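PDB 4GB7: 6-aminohexanoate-dimer hydrolase from Bacillus anthracis, which probably hydrolyses amide bonds in 6-aminohexanoate oligomers or related substrates, as a putative serine hydrolase of the beta-lactamase family. Local coordinates for residues V114-N118 with A385-I389; I281-E285 with R308-F313; F313-L318 with L379-P383. All coordinates share one frame; numbering follows the deposited sequence. Where two conformers were deposited one is given.

Contact 1: residues V114-N118 with A385-I389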
loop_
_atom_site.group_PDB
_atom_site.type_symbol
_atom_site.label_atom_id
_atom_site.label_comp_id
_atom_site.label_asym_id
_atom_site.label_seq_id
_atom_site.Cartn_x
_atom_site.Cartn_y
_atom_site.Cartn_z
ATOM N N VAL A 114 -0.757 -5.960 -13.951
ATOM C CA VAL A 114 -2.128 -5.957 -14.442
ATOM C C VAL A 114 -2.521 -4.548 -14.910
ATOM O O VAL A 114 -2.371 -3.556 -14.134
ATOM C CB VAL A 114 -3.091 -6.415 -13.347
ATOM C CG1 VAL A 114 -4.549 -6.285 -13.784
ATOM C CG2 VAL A 114 -2.763 -7.857 -12.876
ATOM N N VAL A 115 -3.083 -4.477 -16.111
ATOM C CA VAL A 115 -3.581 -3.239 -16.704
ATOM C C VAL A 115 -5.079 -3.386 -17.031
ATOM O O VAL A 115 -5.508 -4.278 -17.752
ATOM C CB VAL A 115 -2.831 -2.833 -17.981
ATOM C CG1 VAL A 115 -3.370 -1.495 -18.519
ATOM C CG2 VAL A 115 -1.322 -2.846 -17.776
ATOM N N VAL A 116 -5.866 -2.490 -16.463
ATOM C CA VAL A 116 -7.306 -2.413 -16.653
ATOM C C VAL A 116 -7.593 -1.053 -17.320
ATOM O O VAL A 116 -6.982 -0.030 -16.950
ATOM C CB VAL A 116 -8.056 -2.503 -15.342
ATOM C CG1 VAL A 116 -9.585 -2.476 -15.566
ATOM C CG2 VAL A 116 -7.707 -3.793 -14.618
ATOM N N HIS A 117 -8.478 -1.046 -18.305
ATOM C CA HIS A 117 -8.780 0.154 -19.122
ATOM C C HIS A 117 -10.256 0.171 -19.421
ATOM O O HIS A 117 -10.823 -0.808 -19.914
ATOM C CB HIS A 117 -8.009 0.133 -20.419
ATOM C CG HIS A 117 -8.184 1.363 -21.246
ATOM N ND1 HIS A 117 -8.422 1.316 -22.578
ATOM C CD2 HIS A 117 -8.165 2.722 -20.886
ATOM C CE1 HIS A 117 -8.538 2.591 -23.055
ATOM N NE2 HIS A 117 -8.394 3.451 -22.024
ATOM N N ASN A 118 -10.918 1.249 -19.019
ATOM C CA ASN A 118 -12.367 1.353 -19.123
ATOM C C ASN A 118 -13.073 0.141 -18.503
ATOM O O ASN A 118 -14.114 -0.343 -18.997
ATOM C CB ASN A 118 -12.844 1.568 -20.590
ATOM C CG ASN A 118 -12.335 2.864 -21.199
ATOM O OD1 ASN A 118 -12.452 3.921 -20.586
ATOM N ND2 ASN A 118 -11.784 2.789 -22.406
ATOM N N ALA A 385 -7.382 8.653 -18.440
ATOM C CA ALA A 385 -7.459 7.514 -19.348
ATOM C C ALA A 385 -8.321 6.377 -18.851
ATOM O O ALA A 385 -8.468 5.354 -19.543
ATOM C CB ALA A 385 -6.082 7.013 -19.730
ATOM N N LYS A 386 -8.899 6.538 -17.666
ATOM C CA LYS A 386 -9.729 5.510 -17.069
ATOM C C LYS A 386 -8.957 4.179 -16.985
ATOM O O LYS A 386 -9.419 3.160 -17.466
ATOM C CB LYS A 386 -11.044 5.410 -17.872
ATOM C CG LYS A 386 -11.865 6.698 -17.814
ATOM C CD LYS A 386 -12.558 7.028 -19.136
ATOM C CE LYS A 386 -11.601 7.499 -20.245
ATOM N NZ LYS A 386 -11.630 6.619 -21.465
HETATM N N MSE A 387 -7.747 4.227 -16.416
HETATM C CA MSE A 387 -6.849 3.095 -16.356
HETATM C C MSE A 387 -6.406 2.830 -14.935
HETATM O O MSE A 387 -6.207 3.759 -14.134
HETATM C CB MSE A 387 -5.635 3.341 -17.256
HETATM C CG MSE A 387 -4.723 2.197 -17.338
HETATM SE SE MSE A 387 -3.064 2.590 -18.308
HETATM C CE MSE A 387 -2.470 3.840 -16.895
ATOM N N VAL A 388 -6.365 1.552 -14.595
ATOM C CA VAL A 388 -5.792 1.066 -13.331
ATOM C C VAL A 388 -4.587 0.185 -13.671
ATOM O O VAL A 388 -4.687 -0.716 -14.520
ATOM C CB VAL A 388 -6.808 0.247 -12.541
ATOM C CG1 VAL A 388 -6.200 -0.368 -11.263
ATOM C CG2 VAL A 388 -8.033 1.087 -12.226
ATOM N N ILE A 389 -3.478 0.391 -12.953
ATOM C CA ILE A 389 -2.340 -0.515 -13.021
ATOM C C ILE A 389 -2.025 -1.025 -11.621
ATOM O O ILE A 389 -1.955 -0.251 -10.663
ATOM C CB ILE A 389 -1.127 0.121 -13.673
ATOM C CG1 ILE A 389 -1.436 0.440 -15.169
ATOM C CG2 ILE A 389 0.146 -0.696 -13.495
ATOM C CD1 ILE A 389 -0.257 1.021 -15.918
#

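Contact 2: residues I281-E285 with R308-F313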
loop_
_atom_site.group_PDB
_atom_site.type_symbol
_atom_site.label_atom_id
_atom_site.label_comp_id
_atom_site.label_asym_id
_atom_site.label_seq_id
_atom_site.Cartn_x
_atom_site.Cartn_y
_atom_site.Cartn_z
ATOM N N ILE A 281 -16.961 -6.346 -3.524
ATOM C CA ILE A 281 -16.676 -5.920 -4.913
ATOM C C ILE A 281 -16.208 -7.050 -5.835
ATOM O O ILE A 281 -15.410 -6.826 -6.760
ATOM C CB ILE A 281 -15.736 -4.677 -4.995
ATOM C CG1 ILE A 281 -14.313 -4.991 -4.445
ATOM C CG2 ILE A 281 -16.334 -3.496 -4.183
ATOM C CD1 ILE A 281 -13.323 -3.856 -4.669
ATOM N N GLY A 282 -16.700 -8.263 -5.554
ATOM C CA GLY A 282 -16.507 -9.410 -6.462
ATOM C C GLY A 282 -15.104 -9.975 -6.470
ATOM O O GLY A 282 -14.701 -10.641 -7.455
HETATM N N MSE A 283 -14.371 -9.776 -5.379
HETATM C CA MSE A 283 -12.981 -10.303 -5.251
HETATM C C MSE A 283 -12.948 -11.826 -5.437
HETATM O O MSE A 283 -13.822 -12.541 -4.956
HETATM C CB MSE A 283 -12.444 -10.050 -3.864
HETATM C CG MSE A 283 -12.413 -8.560 -3.435
HETATM SE SE MSE A 283 -11.271 -7.543 -4.670
HETATM C CE MSE A 283 -10.835 -6.174 -3.374
ATOM N N GLU A 284 -11.924 -12.291 -6.137
ATOM C CA GLU A 284 -11.760 -13.686 -6.433
ATOM C C GLU A 284 -11.234 -14.539 -5.278
ATOM O O GLU A 284 -11.509 -15.752 -5.244
ATOM C CB GLU A 284 -10.748 -13.818 -7.581
ATOM C CG GLU A 284 -11.242 -13.474 -8.939
ATOM C CD GLU A 284 -10.089 -13.593 -9.925
ATOM O OE1 GLU A 284 -9.767 -14.732 -10.359
ATOM O OE2 GLU A 284 -9.510 -12.557 -10.246
ATOM N N GLU A 285 -10.374 -13.936 -4.430
ATOM C CA GLU A 285 -9.680 -14.653 -3.373
ATOM C C GLU A 285 -9.692 -13.858 -2.092
ATOM O O GLU A 285 -9.910 -12.626 -2.088
ATOM C CB GLU A 285 -8.203 -14.941 -3.750
ATOM C CG GLU A 285 -8.003 -15.649 -5.100
ATOM C CD GLU A 285 -8.490 -17.078 -5.194
ATOM O OE1 GLU A 285 -8.699 -17.670 -4.132
ATOM O OE2 GLU A 285 -8.615 -17.605 -6.364
ATOM N N ARG A 308 -5.272 -9.151 -9.533
ATOM C CA ARG A 308 -6.576 -8.834 -10.063
ATOM C C ARG A 308 -7.492 -8.287 -8.976
ATOM O O ARG A 308 -8.297 -7.430 -9.263
ATOM C CB ARG A 308 -7.235 -10.032 -10.736
ATOM C CG ARG A 308 -6.611 -10.293 -12.094
ATOM C CD ARG A 308 -7.438 -11.235 -12.975
ATOM N NE ARG A 308 -7.647 -12.515 -12.346
ATOM C CZ ARG A 308 -6.854 -13.585 -12.440
ATOM N NH1 ARG A 308 -7.182 -14.691 -11.790
ATOM N NH2 ARG A 308 -5.746 -13.584 -13.182
ATOM N N ASP A 309 -7.367 -8.799 -7.762
ATOM C CA ASP A 309 -8.214 -8.294 -6.695
ATOM C C ASP A 309 -7.855 -6.844 -6.374
ATOM O O ASP A 309 -8.746 -6.019 -6.136
ATOM C CB ASP A 309 -8.168 -9.190 -5.442
ATOM C CG ASP A 309 -9.017 -10.472 -5.618
ATOM O OD1 ASP A 309 -9.845 -10.498 -6.573
ATOM O OD2 ASP A 309 -8.939 -11.400 -4.793
HETATM N N MSE A 310 -6.581 -6.528 -6.342
HETATM C CA MSE A 310 -6.162 -5.139 -6.174
HETATM C C MSE A 310 -6.654 -4.276 -7.311
HETATM O O MSE A 310 -7.030 -3.148 -7.095
HETATM C CB MSE A 310 -4.669 -4.996 -6.063
HETATM C CG MSE A 310 -4.137 -5.446 -4.773
HETATM SE SE MSE A 310 -4.886 -4.446 -3.257
HETATM C CE MSE A 310 -5.189 -2.720 -4.080
ATOM N N ALA A 311 -6.702 -4.817 -8.529
ATOM C CA ALA A 311 -7.247 -4.089 -9.659
ATOM C C ALA A 311 -8.737 -3.775 -9.504
ATOM O O ALA A 311 -9.206 -2.716 -9.906
ATOM C CB ALA A 311 -6.996 -4.862 -10.926
ATOM N N ARG A 312 -9.485 -4.714 -8.926
ATOM C CA ARG A 312 -10.884 -4.483 -8.638
ATOM C C ARG A 312 -11.030 -3.314 -7.685
ATOM O O ARG A 312 -11.879 -2.438 -7.890
ATOM C CB ARG A 312 -11.535 -5.716 -8.015
ATOM C CG ARG A 312 -11.612 -6.925 -8.942
ATOM C CD ARG A 312 -12.243 -8.161 -8.272
ATOM N NE ARG A 312 -12.587 -9.144 -9.284
ATOM C CZ ARG A 312 -11.712 -10.007 -9.808
ATOM N NH1 ARG A 312 -10.459 -10.083 -9.360
ATOM N NH2 ARG A 312 -12.100 -10.794 -10.799
ATOM N N PHE A 313 -10.188 -3.260 -6.667
ATOM C CA PHE A 313 -10.233 -2.130 -5.718
ATOM C C PHE A 313 -9.855 -0.794 -6.430
ATOM O O PHE A 313 -10.443 0.229 -6.238
ATOM C CB PHE A 313 -9.269 -2.369 -4.577
ATOM C CG PHE A 313 -9.215 -1.240 -3.588
ATOM C CD1 PHE A 313 -10.285 -1.019 -2.759
ATOM C CD2 PHE A 313 -8.100 -0.404 -3.471
ATOM C CE1 PHE A 313 -10.244 -0.008 -1.830
ATOM C CE2 PHE A 313 -8.062 0.620 -2.530
ATOM C CZ PHE A 313 -9.126 0.812 -1.719
#

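Contact 3: residues F313-L318 with L379-P383. With NO3 (nitrate ion), chain C.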
loop_
_atom_site.group_PDB
_atom_site.type_symbol
_atom_site.label_atom_id
_atom_site.label_comp_id
_atom_site.label_asym_id
_atom_site.label_seq_id
_atom_site.Cartn_x
_atom_site.Cartn_y
_atom_site.Cartn_z
ATOM N N PHE A 313 -10.188 -3.260 -6.667
ATOM C CA PHE A 313 -10.233 -2.130 -5.718
ATOM C C PHE A 313 -9.855 -0.794 -6.430
ATOM O O PHE A 313 -10.443 0.229 -6.238
ATOM C CB PHE A 313 -9.269 -2.369 -4.577
ATOM C CG PHE A 313 -9.215 -1.240 -3.588
ATOM C CD1 PHE A 313 -10.285 -1.019 -2.759
ATOM C CD2 PHE A 313 -8.100 -0.404 -3.471
ATOM C CE1 PHE A 313 -10.244 -0.008 -1.830
ATOM C CE2 PHE A 313 -8.062 0.620 -2.530
ATOM C CZ PHE A 313 -9.126 0.812 -1.719
ATOM N N GLY A 314 -8.869 -0.865 -7.319
ATOM C CA GLY A 314 -8.507 0.271 -8.140
ATOM C C GLY A 314 -9.667 0.810 -8.960
ATOM O O GLY A 314 -9.887 2.027 -9.046
ATOM N N GLN A 315 -10.386 -0.120 -9.588
ATOM C CA GLN A 315 -11.547 0.219 -10.419
ATOM C C GLN A 315 -12.618 0.856 -9.516
ATOM O O GLN A 315 -13.261 1.803 -9.940
ATOM C CB GLN A 315 -12.110 -0.999 -11.123
ATOM C CG GLN A 315 -13.281 -0.690 -12.025
ATOM C CD GLN A 315 -12.890 0.163 -13.190
ATOM O OE1 GLN A 315 -11.771 0.035 -13.724
ATOM N NE2 GLN A 315 -13.826 0.964 -13.662
ATOM N N LEU A 316 -12.774 0.363 -8.293
ATOM C CA LEU A 316 -13.727 0.951 -7.361
ATOM C C LEU A 316 -13.414 2.421 -7.136
ATOM O O LEU A 316 -14.326 3.264 -7.143
ATOM C CB LEU A 316 -13.700 0.221 -6.028
ATOM C CG LEU A 316 -14.649 0.732 -4.947
ATOM C CD1 LEU A 316 -16.092 0.565 -5.383
ATOM C CD2 LEU A 316 -14.363 0.038 -3.622
ATOM N N LEU A 317 -12.135 2.740 -6.990
ATOM C CA LEU A 317 -11.709 4.106 -6.744
ATOM C C LEU A 317 -11.806 4.933 -8.018
ATOM O O LEU A 317 -12.195 6.091 -8.000
ATOM C CB LEU A 317 -10.312 4.121 -6.148
ATOM C CG LEU A 317 -10.327 3.864 -4.639
ATOM C CD1 LEU A 317 -8.998 3.312 -4.178
ATOM C CD2 LEU A 317 -10.735 5.131 -3.871
ATOM N N LEU A 318 -11.481 4.317 -9.146
ATOM C CA LEU A 318 -11.692 4.979 -10.409
ATOM C C LEU A 318 -13.157 5.406 -10.565
ATOM O O LEU A 318 -13.445 6.492 -11.078
ATOM C CB LEU A 318 -11.193 4.094 -11.548
ATOM C CG LEU A 318 -11.215 4.706 -12.915
ATOM C CD1 LEU A 318 -10.288 5.958 -13.010
ATOM C CD2 LEU A 318 -10.838 3.619 -13.939
ATOM N N LEU A 379 -0.057 0.615 -6.758
ATOM C CA LEU A 379 -1.420 0.746 -7.291
ATOM C C LEU A 379 -1.560 2.121 -7.866
ATOM O O LEU A 379 -1.453 3.135 -7.127
ATOM C CB LEU A 379 -2.482 0.532 -6.200
ATOM C CG LEU A 379 -3.929 0.719 -6.617
ATOM C CD1 LEU A 379 -4.422 -0.180 -7.759
ATOM C CD2 LEU A 379 -4.807 0.562 -5.358
ATOM N N TYR A 380 -1.834 2.201 -9.135
ATOM C CA TYR A 380 -1.797 3.482 -9.900
ATOM C C TYR A 380 -3.156 3.668 -10.611
ATOM O O TYR A 380 -3.621 2.784 -11.355
ATOM C CB TYR A 380 -0.666 3.415 -10.917
ATOM C CG TYR A 380 -0.551 4.588 -11.880
ATOM C CD1 TYR A 380 0.248 5.707 -11.588
ATOM C CD2 TYR A 380 -1.195 4.578 -13.103
ATOM C CE1 TYR A 380 0.374 6.772 -12.477
ATOM C CE2 TYR A 380 -1.080 5.634 -13.996
ATOM C CZ TYR A 380 -0.266 6.720 -13.689
ATOM O OH TYR A 380 -0.122 7.764 -14.573
ATOM N N ILE A 381 -3.797 4.815 -10.377
ATOM C CA ILE A 381 -5.106 5.082 -10.935
ATOM C C ILE A 381 -5.009 6.337 -11.774
ATOM O O ILE A 381 -4.621 7.409 -11.258
ATOM C CB ILE A 381 -6.161 5.260 -9.817
ATOM C CG1 ILE A 381 -6.132 3.983 -8.890
ATOM C CG2 ILE A 381 -7.521 5.568 -10.443
ATOM C CD1 ILE A 381 -7.038 4.088 -7.726
ATOM N N ASP A 382 -5.414 6.226 -13.022
ATOM C CA ASP A 382 -5.382 7.328 -14.000
ATOM C C ASP A 382 -6.811 7.659 -14.393
ATOM O O ASP A 382 -7.427 6.985 -15.157
ATOM C CB ASP A 382 -4.559 6.883 -15.218
ATOM C CG ASP A 382 -4.567 7.872 -16.370
ATOM O OD1 ASP A 382 -5.368 8.813 -16.344
ATOM O OD2 ASP A 382 -3.702 7.738 -17.296
ATOM N N PRO A 383 -7.382 8.716 -13.789
ATOM C CA PRO A 383 -8.755 9.058 -14.099
ATOM C C PRO A 383 -8.955 9.697 -15.486
ATOM O O PRO A 383 -10.089 9.716 -15.977
ATOM C CB PRO A 383 -9.126 10.015 -12.998
ATOM C CG PRO A 383 -7.888 10.444 -12.373
ATOM C CD PRO A 383 -6.739 9.659 -12.887
HETATM N N NO3 C . -14.344 3.435 -15.965
HETATM O O1 NO3 C . -13.790 2.425 -16.319
HETATM O O2 NO3 C . -14.837 3.517 -14.663
HETATM O O3 NO3 C . -14.512 4.497 -16.870
#

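Contact 1: residues V114-N118 with A385-I389
Val116 and Val388 face each other as the hydrogen-bonded pair between two antiparallel strands, 110-117 and 387-393, in the five-stranded sheet of a beta-lactamase-type fold. Val116 N reaches Val388 O at 2.9 Å in a nearly straight bond (172°), and Val388 N returns a bond to Val116 O, also 2.9 Å. The non-hydrogen-bonded pairs to either side, Val115 with Ile389 and His117 with Met387, add CA-H...O contacts. Their side chains rise on the other face from those of the central valines. Val115 has CG1 anti to its backbone N (chi1 -178°), which divides its methyls between two partners: CG2 lies alongside Ile389 CG1 at 4.2 Å, while CG1 meets the selenium SE of selenomethionine Met387 at 4.1 Å. Helix 402-417 packs over this face through Leu417 and Tyr410; Ala311 and Gln315 of helix 307-318 meet Val116 on the opposite one.

Where strand 110-117 ends and strand 387-393 begins, Lys386 and Met387 form a G1 beta bulge opposite Asp382. Lys386 O still accepts from Asn118 N at 2.9 Å. In one of its two modelled conformers the lysine chain bends round Asn118 OD1 and sets NZ in the carbonyl plane, on a lone pair, 3.0 Å from Asn118 OD1; that bond depends on the conformer. The His117 ring turns an edge to the bulge, with CD2 3.0 Å from Ala385 O. Glu418 positions the ring by a hydrogen bond to NE2, and Asn118 ND2 sits 3.3 Å above the plane of the His117 ring, offset toward its rim.

Contact 2: residues I281-E285 with R308-F313
Glu284 reaches from the loop 281-285 to the helix 308-313, and each atom along its side chain finds something there. CB lies 3.6 Å from Asp309 OD1. CG passes over one face of the Arg312 guanidinium, 3.4 Å from Arg312 NH2. Beyond CG the chain is extended (chi2 177°), carrying the carboxylate out to Arg308, which grips it side-on and nearly coplanar: NH1 of Arg308 gives to Glu284 OE1 at 3.0 Å, and NE of Arg308 to Glu284 OE2 at 2.8 Å, both on syn lone pairs. OE2 keeps its anti lone pair for Arg312, whose NH1 comes to 2.8 Å of Glu284 OE2 from a guanidinium turned 66° against the carboxylate.

Asp309 completes this salt-bridge network through a weak bond from Arg312 NH1 to its OD1, and also binds the loop backbone, one oxygen to each of two successive N-H groups: OD1 takes Glu284 N at 2.8 Å and OD2 takes Glu285 N at 2.9 Å. Two arginines close to two carboxylates should favour the charged form of both acids. Arg308 also pairs through NH2 with Glu132 and Glu124, and Arg312 NH2 bonds to Ala77 O. The selenium of selenomethionine Met283 lies against Asp309 O and CB. Apolar contacts follow at Phe313, touched by Met283 CE and by Ile281 CD1, the latter 3.7 Å from Phe313 CA.

Contact 3: residues F313-L318 with L379-P383
Gly314 O takes a helical hydrogen bond from Leu318 N at 2.8 Å and is touched from the strand by a methyl, Ile381 CD1, at 3.8 Å. No hydrogen bond joins helix 313-318 to strand 379-382; they meet by packing, with the two short axes 8.8 Å apart at closest and inclined by 31°. Gly314 occupies the part of the helix turned to the strand, and the absence of a side chain lets Leu379 CD1 come to 4.1 Å of Gly314 CA. Leu379 puts its other methyl against an aromatic edge: CD2 lies near the plane of the Phe313 ring, 3.9 Å from Phe313 CD2, with the two side chains at about a right angle.

Ile381 meets two residues of the helix, Leu317 and Leu318, with different branches. Having CG1 anti to the carbonyl carbon (chi1 -55°), it splits them: CD1 crosses Leu317 at 3.6 Å from Leu317 CB, and CG2 meets CD1 of Leu318. The same Leu318 CD1 bridges to the end of the strand, resting 3.6 Å from Pro383 CA and close to the carbonyl of Asp382. Asp382 points its CB away from the helix; its OD2 bonds to Gln366 and its OD1 to Ala385 N. Trp359 closes over Leu317, Leu379 and Ile381.

On the far side of the helix Gln315 NE2 hydrogen-bonds Asn319 and also reaches nitrate O1 at 3.0 Å; the nitrate, probably from the crystallisation liquor, lies near Leu318 CD2 too. A helix packed against an antiparallel sheet at a shallow angle to its strand, with leucine and isoleucine side chains filling the interface, is the alpha/beta layering of the serine beta-lactamase and penicillin-binding-protein fold.

Helix 307-318 joins the three contacts. Its first turns meet the loop in contact 2 and its last turns the strand in contact 3, with Phe313 shared and the centres 12 Å apart. Contacts 1 and 3 are closer, at 8 Å, because strands 377-382 and 387-393 are neighbours: Ile389 N lies 2.9 Å from Tyr380 O. Contacts 1 and 2, 14 Å apart, touch where Val116 CG2 meets Ala311 CB at 3.9 Å. The nitrate on Gln315 of contact 3 also lies about 4 Å from the Lys386 side chain of contact 1. Phe313 stacks on Phe145 in helix 143-155, which begins at Lys143 of a possible SxxK motif with Ser140, as in serine beta-lactamases.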